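Local structure of CG4930 (Drosophila melanogaster, 3ISM) at residues Lys34-Leu39 with Asp60-Ala65; Glu93-Asp98 with Thr105-Trp110. The protein binds and inhibits the nuclease EndoG, with which it forms a complex, and probably acts as a ribonuclease inhibitor. The protein carries 1 engineered substitution. One frame throughout, in Å; residues are numbered along the deposited sequence.

Contact 1: residues Lys34-Leu39 with Asp60-Ala65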
loop_
_atom_site.group_PDB
_atom_site.type_symbol
_atom_site.label_atom_id
_atom_site.label_comp_id
_atom_site.label_asym_id
_atom_site.label_seq_id
_atom_site.Cartn_x
_atom_site.Cartn_y
_atom_site.Cartn_z
ATOM N N LYS C 34 27.280 -0.429 -29.966
ATOM C CA LYS C 34 26.650 0.905 -29.873
ATOM C C LYS C 34 25.426 1.065 -30.791
ATOM O O LYS C 34 24.373 1.521 -30.350
ATOM C CB LYS C 34 27.679 2.018 -30.109
ATOM C CG LYS C 34 27.096 3.375 -30.516
ATOM C CD LYS C 34 28.200 4.360 -30.921
ATOM C CE LYS C 34 27.620 5.563 -31.657
ATOM N NZ LYS C 34 28.577 6.710 -31.692
ATOM N N ASP C 35 25.564 0.677 -32.061
ATOM C CA ASP C 35 24.421 0.650 -32.993
ATOM C C ASP C 35 23.268 -0.198 -32.443
ATOM O O ASP C 35 22.103 0.198 -32.528
ATOM C CB ASP C 35 24.840 0.106 -34.364
ATOM C CG ASP C 35 25.791 1.034 -35.107
ATOM O OD1 ASP C 35 25.948 2.211 -34.704
ATOM O OD2 ASP C 35 26.375 0.580 -36.111
ATOM N N TYR C 36 23.614 -1.351 -31.869
ATOM C CA TYR C 36 22.644 -2.270 -31.289
ATOM C C TYR C 36 21.919 -1.632 -30.097
ATOM O O TYR C 36 20.697 -1.651 -30.038
ATOM C CB TYR C 36 23.296 -3.608 -30.865
ATOM C CG TYR C 36 22.352 -4.466 -30.038
ATOM C CD1 TYR C 36 21.379 -5.240 -30.649
ATOM C CD2 TYR C 36 22.411 -4.463 -28.638
ATOM C CE1 TYR C 36 20.490 -6.015 -29.894
ATOM C CE2 TYR C 36 21.531 -5.230 -27.879
ATOM C CZ TYR C 36 20.572 -6.002 -28.519
ATOM O OH TYR C 36 19.681 -6.748 -27.785
ATOM N N GLN C 37 22.689 -1.055 -29.178
ATOM C CA GLN C 37 22.162 -0.380 -27.997
ATOM C C GLN C 37 21.252 0.806 -28.338
ATOM O O GLN C 37 20.312 1.090 -27.595
ATOM C CB GLN C 37 23.305 0.068 -27.068
ATOM C CG GLN C 37 23.959 -1.082 -26.274
ATOM C CD GLN C 37 25.152 -0.648 -25.417
ATOM O OE1 GLN C 37 25.979 0.156 -25.838
ATOM N NE2 GLN C 37 25.248 -1.202 -24.208
ATOM N N LYS C 38 21.524 1.491 -29.451
ATOM C CA LYS C 38 20.730 2.669 -29.820
ATOM C C LYS C 38 19.356 2.244 -30.303
ATOM O O LYS C 38 18.360 2.892 -29.989
ATOM C CB LYS C 38 21.434 3.525 -30.881
ATOM C CG LYS C 38 20.795 4.902 -31.102
ATOM C CD LYS C 38 21.378 5.612 -32.334
ATOM C CE LYS C 38 20.511 6.793 -32.756
ATOM N NZ LYS C 38 21.046 7.466 -33.978
ATOM N N LEU C 39 19.314 1.141 -31.048
ATOM C CA LEU C 39 18.059 0.571 -31.520
ATOM C C LEU C 39 17.164 0.091 -30.364
ATOM O O LEU C 39 15.977 0.382 -30.341
ATOM C CB LEU C 39 18.330 -0.574 -32.497
ATOM C CG LEU C 39 19.032 -0.224 -33.815
ATOM C CD1 LEU C 39 19.493 -1.502 -34.498
ATOM C CD2 LEU C 39 18.129 0.628 -34.722
ATOM N N ASP C 60 12.354 -8.079 -32.121
ATOM C CA ASP C 60 12.648 -9.196 -33.040
ATOM C C ASP C 60 13.501 -8.734 -34.233
ATOM O O ASP C 60 14.434 -9.434 -34.626
ATOM C CB ASP C 60 11.360 -9.866 -33.518
ATOM C CG ASP C 60 11.615 -11.103 -34.387
ATOM O OD1 ASP C 60 12.249 -11.001 -35.459
ATOM O OD2 ASP C 60 11.146 -12.192 -34.004
ATOM N N ARG C 61 13.198 -7.554 -34.784
ATOM C CA ARG C 61 13.999 -6.978 -35.862
ATOM C C ARG C 61 15.386 -6.507 -35.411
ATOM O O ARG C 61 16.336 -6.570 -36.171
ATOM C CB ARG C 61 13.269 -5.812 -36.533
ATOM C CG ARG C 61 12.082 -6.197 -37.415
ATOM C CD ARG C 61 12.521 -6.797 -38.756
ATOM N NE ARG C 61 13.289 -5.864 -39.593
ATOM C CZ ARG C 61 12.750 -4.923 -40.374
ATOM N NH1 ARG C 61 11.431 -4.765 -40.431
ATOM N NH2 ARG C 61 13.536 -4.128 -41.096
ATOM N N THR C 62 15.506 -6.001 -34.196
ATOM C CA THR C 62 16.828 -5.664 -33.674
ATOM C C THR C 62 17.675 -6.929 -33.414
ATOM O O THR C 62 18.853 -7.006 -33.804
ATOM C CB THR C 62 16.745 -4.780 -32.402
ATOM O OG1 THR C 62 15.883 -3.658 -32.658
ATOM C CG2 THR C 62 18.137 -4.262 -32.046
ATOM N N ALA C 63 17.055 -7.917 -32.768
ATOM C CA ALA C 63 17.686 -9.199 -32.523
ATOM C C ALA C 63 18.218 -9.832 -33.813
ATOM O O ALA C 63 19.340 -10.343 -33.832
ATOM C CB ALA C 63 16.698 -10.141 -31.852
ATOM N N ALA C 64 17.411 -9.807 -34.874
ATOM C CA ALA C 64 17.761 -10.459 -36.139
ATOM C C ALA C 64 18.950 -9.770 -36.787
ATOM O O ALA C 64 19.831 -10.426 -37.360
ATOM C CB ALA C 64 16.558 -10.496 -37.105
ATOM N N ALA C 65 18.989 -8.448 -36.689
ATOM C CA ALA C 65 20.135 -7.692 -37.188
ATOM C C ALA C 65 21.413 -7.992 -36.379
ATOM O O ALA C 65 22.514 -8.104 -36.938
ATOM C CB ALA C 65 19.823 -6.201 -37.170
#

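Contact 2: residues Glu93-Asp98 with Thr105-Trp110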
loop_
_atom_site.group_PDB
_atom_site.type_symbol
_atom_site.label_atom_id
_atom_site.label_comp_id
_atom_site.label_asym_id
_atom_site.label_seq_id
_atom_site.Cartn_x
_atom_site.Cartn_y
_atom_site.Cartn_z
ATOM N N GLU C 93 27.078 -10.893 -26.018
ATOM C CA GLU C 93 26.788 -10.694 -24.608
ATOM C C GLU C 93 25.651 -9.687 -24.359
ATOM O O GLU C 93 24.714 -9.976 -23.627
ATOM C CB GLU C 93 28.056 -10.232 -23.892
ATOM C CG GLU C 93 27.944 -10.285 -22.404
ATOM C CD GLU C 93 29.263 -10.662 -21.732
ATOM O OE1 GLU C 93 30.361 -10.423 -22.318
ATOM O OE2 GLU C 93 29.182 -11.208 -20.612
ATOM N N GLU C 94 25.750 -8.506 -24.964
ATOM C CA GLU C 94 24.688 -7.499 -24.866
ATOM C C GLU C 94 23.365 -8.020 -25.420
ATOM O O GLU C 94 22.314 -7.896 -24.772
ATOM C CB GLU C 94 25.091 -6.222 -25.606
ATOM C CG GLU C 94 24.114 -5.057 -25.458
ATOM C CD GLU C 94 24.146 -4.406 -24.087
ATOM O OE1 GLU C 94 25.197 -4.447 -23.419
ATOM O OE2 GLU C 94 23.115 -3.834 -23.684
ATOM N N TYR C 95 23.416 -8.621 -26.606
ATOM C CA TYR C 95 22.196 -9.151 -27.217
ATOM C C TYR C 95 21.532 -10.235 -26.339
ATOM O O TYR C 95 20.319 -10.156 -26.072
ATOM C CB TYR C 95 22.413 -9.595 -28.663
ATOM C CG TYR C 95 21.366 -10.558 -29.169
ATOM C CD1 TYR C 95 20.009 -10.270 -29.052
ATOM C CD2 TYR C 95 21.730 -11.762 -29.760
ATOM C CE1 TYR C 95 19.052 -11.171 -29.490
ATOM C CE2 TYR C 95 20.774 -12.650 -30.214
ATOM C CZ TYR C 95 19.442 -12.345 -30.076
ATOM O OH TYR C 95 18.481 -13.206 -30.527
ATOM N N ARG C 96 22.320 -11.210 -25.875
ATOM C CA ARG C 96 21.814 -12.256 -24.973
ATOM C C ARG C 96 21.127 -11.702 -23.702
ATOM O O ARG C 96 20.106 -12.229 -23.253
ATOM C CB ARG C 96 22.956 -13.186 -24.546
ATOM C CG ARG C 96 22.493 -14.370 -23.699
ATOM C CD ARG C 96 23.647 -15.292 -23.347
ATOM N NE ARG C 96 23.169 -16.572 -22.822
ATOM C CZ ARG C 96 22.779 -16.760 -21.563
ATOM N NH1 ARG C 96 22.821 -15.757 -20.688
ATOM N NH2 ARG C 96 22.369 -17.951 -21.169
ATOM N N GLY C 97 21.713 -10.652 -23.132
ATOM C CA GLY C 97 21.176 -10.015 -21.933
ATOM C C GLY C 97 19.775 -9.493 -22.164
ATOM O O GLY C 97 18.922 -9.580 -21.288
ATOM N N ASP C 98 19.538 -8.948 -23.351
ATOM C CA ASP C 98 18.196 -8.512 -23.736
ATOM C C ASP C 98 17.280 -9.679 -24.064
ATOM O O ASP C 98 16.106 -9.679 -23.675
ATOM C CB ASP C 98 18.269 -7.548 -24.922
ATOM C CG ASP C 98 18.840 -6.209 -24.530
ATOM O OD1 ASP C 98 18.627 -5.800 -23.376
ATOM O OD2 ASP C 98 19.512 -5.568 -25.350
ATOM N N THR C 105 13.578 -17.696 -26.798
ATOM C CA THR C 105 13.433 -18.754 -27.780
ATOM C C THR C 105 14.240 -18.632 -29.073
ATOM O O THR C 105 14.937 -19.522 -29.407
ATOM C CB THR C 105 11.988 -19.131 -28.024
ATOM O OG1 THR C 105 11.470 -19.705 -26.848
ATOM C CG2 THR C 105 11.905 -20.136 -29.117
ATOM N N PRO C 106 14.145 -17.519 -29.765
ATOM C CA PRO C 106 14.911 -17.298 -30.979
ATOM C C PRO C 106 16.380 -17.352 -30.644
ATOM O O PRO C 106 17.090 -17.921 -31.378
ATOM C CB PRO C 106 14.498 -15.906 -31.399
ATOM C CG PRO C 106 13.217 -15.708 -30.822
ATOM C CD PRO C 106 12.957 -16.681 -29.745
ATOM N N TYR C 107 16.811 -16.783 -29.530
ATOM C CA TYR C 107 18.205 -16.860 -29.153
ATOM C C TYR C 107 18.610 -18.315 -28.880
ATOM O O TYR C 107 19.593 -18.759 -29.366
ATOM C CB TYR C 107 18.535 -15.976 -27.951
ATOM C CG TYR C 107 19.989 -15.970 -27.561
ATOM C CD1 TYR C 107 20.812 -14.962 -27.944
ATOM C CD2 TYR C 107 20.529 -16.975 -26.811
ATOM C CE1 TYR C 107 22.092 -14.958 -27.621
ATOM C CE2 TYR C 107 21.814 -16.977 -26.481
ATOM C CZ TYR C 107 22.603 -15.971 -26.883
ATOM O OH TYR C 107 23.895 -15.958 -26.564
ATOM N N ASN C 108 17.831 -19.029 -28.098
ATOM C CA ASN C 108 18.145 -20.417 -27.760
ATOM C C ASN C 108 18.302 -21.354 -28.974
ATOM O O ASN C 108 19.164 -22.246 -28.977
ATOM C CB ASN C 108 17.138 -20.968 -26.731
ATOM C CG ASN C 108 17.322 -20.343 -25.348
ATOM O OD1 ASN C 108 18.194 -19.498 -25.150
ATOM N ND2 ASN C 108 16.502 -20.750 -24.394
ATOM N N GLU C 109 17.489 -21.143 -30.003
ATOM C CA GLU C 109 17.586 -21.957 -31.214
ATOM C C GLU C 109 18.793 -21.566 -32.056
ATOM O O GLU C 109 19.468 -22.426 -32.615
ATOM C CB GLU C 109 16.322 -21.821 -32.051
ATOM C CG GLU C 109 15.082 -22.355 -31.359
ATOM C CD GLU C 109 13.812 -22.054 -32.128
ATOM O OE1 GLU C 109 13.892 -21.421 -33.212
ATOM O OE2 GLU C 109 12.728 -22.448 -31.639
ATOM N N TRP C 110 19.052 -20.263 -32.141
ATOM C CA TRP C 110 20.125 -19.757 -32.989
ATOM C C TRP C 110 21.517 -20.045 -32.412
ATOM O O TRP C 110 22.468 -20.313 -33.149
ATOM C CB TRP C 110 19.933 -18.263 -33.229
ATOM C CG TRP C 110 21.088 -17.598 -33.929
ATOM C CD1 TRP C 110 21.365 -17.619 -35.271
ATOM C CD2 TRP C 110 22.101 -16.789 -33.322
ATOM N NE1 TRP C 110 22.497 -16.886 -35.530
ATOM C CE2 TRP C 110 22.966 -16.361 -34.353
ATOM C CE3 TRP C 110 22.365 -16.389 -32.003
ATOM C CZ2 TRP C 110 24.071 -15.556 -34.108
ATOM C CZ3 TRP C 110 23.470 -15.577 -31.763
ATOM C CH2 TRP C 110 24.306 -15.174 -32.810
#

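Contact 1: residues Lys34-Leu39 with Asp60-Ala65
The methyl group of Thr62 fits against both Tyr36 and Leu39, and these three side chains make the close contact between residues 34-39 and 60-65. Thr62 CG2 meets the Tyr36 ring obliquely, 3.6 Å from Tyr36 CE1 and 3.7 Å from Tyr36 CD1, while the two side chains cross at about a right angle. The same methyl is 3.7 Å from Leu39 CB and 3.9 Å from Leu39 CD1, so one small group is shared by an aromatic and an aliphatic neighbour. The backbones come nearest here as well, with the CA atoms of Leu39 and Thr62 6.7 Å apart. Tyr36 leaves its helix with CG anti to the backbone N (chi1 170°), a torsion that carries the ring across to Thr62 although its CB does not point there. In Thr62, OG1 sits beside its own backbone N (chi1 -51°), where it hydrogen-bonds to Asn58 O one turn back; this leaves CG2 to face the partner helix.

Beyond this buried wedge the contact is loose. Ala65 CB stays 5.4 Å from Leu39 CD1, and Leu39 remains partly exposed even with Ile27 of the N-terminal segment beside it. Lys34 and Lys38 extend from helix 32-43 on the solvent side. On the inner side, by contrast, the Tyr36 ring also packs on Phe59, Ala66 and Leu91, and its hydroxyl is probably hydrogen-bonded to Asp98 OD2.

No hydrogen bond or salt bridge joins the two segments. Between them the contact is a van der Waals fit around Thr62 CG2, which Phe59 and Ala66 extend along helix 52-75, while the polar atoms of Tyr36 and Thr62 are satisfied elsewhere.

Contact 2: residues Glu93-Asp98 with Thr105-Trp110
In the α-helical hairpin of helices 81-102 and 104-120, part of an all-helical domain resembling the Ku C-terminal domain, Tyr107 enters between Tyr95 and Arg96. The short helical segments run roughly antiparallel, at 134°, with axes 10.4 Å apart. The CB of Tyr107 is directed toward helix 81-102 and, with CG anti to the backbone N (chi1 -177°), the ring reaches across the gap.

The two tyrosine side chains slide past each other in opposite directions. Their rings form an oblique pair, with centroids 5.2 Å apart and planes inclined at 58°. The fit is tight where Tyr95 CE2 comes to 3.2 Å from Tyr107 CD1, approaching the Tyr107 ring at its edge. Arg96 crosses the hydroxyl end of Tyr107 at about a right angle: its extended aliphatic chain brings CD to 3.3 Å from Tyr107 OH, which lies at the edge of the guanidinium.

The polar ends find partners beyond the hairpin. Tyr107 OH is hydrogen-bonded to Leu136 O, Arg96 bonds Gly137 O through NE and forms a salt bridge with Asp143, and Tyr95 OH pairs with Arg67 of helix 52-75. The pair Tyr107 and Arg96 thus ties the loop after helix 124-132 to the hairpin. A leucine in place of Tyr107 would probably leave Leu136 O without its hydroxyl partner and open a gap between the Tyr95 ring and the Arg96 chain.

Trp110, one helical turn further on, adds a lighter touch, its CZ3 lying 4.3 Å from Tyr95 CE2 at the edge of the tyrosine ring.

In the fold
Both contacts are buried and belong to one helical domain, their centres about 12 Å apart, but they join different helices. Contact 1 sets the N-terminal helix 32-43 on helix 52-75; between residues 34-39 and 60-65 the packing is apolar, with no hydrogen bond or salt bridge, and has a solvent-exposed flank. Contact 2 pairs consecutive helices through aromatic packing whose polar groups reach a neighbouring loop and helix 52-75. Helix 81-102 meets both helices of contact 1, through Tyr95 on Ala63 (Tyr95 CE1 to Ala63 CB 3.5 Å) and Asp98 on Tyr36. Through OD1 Asp98 forms a salt bridge with Arg93 of the CG8862 chain, so this junction also borders the complex interface.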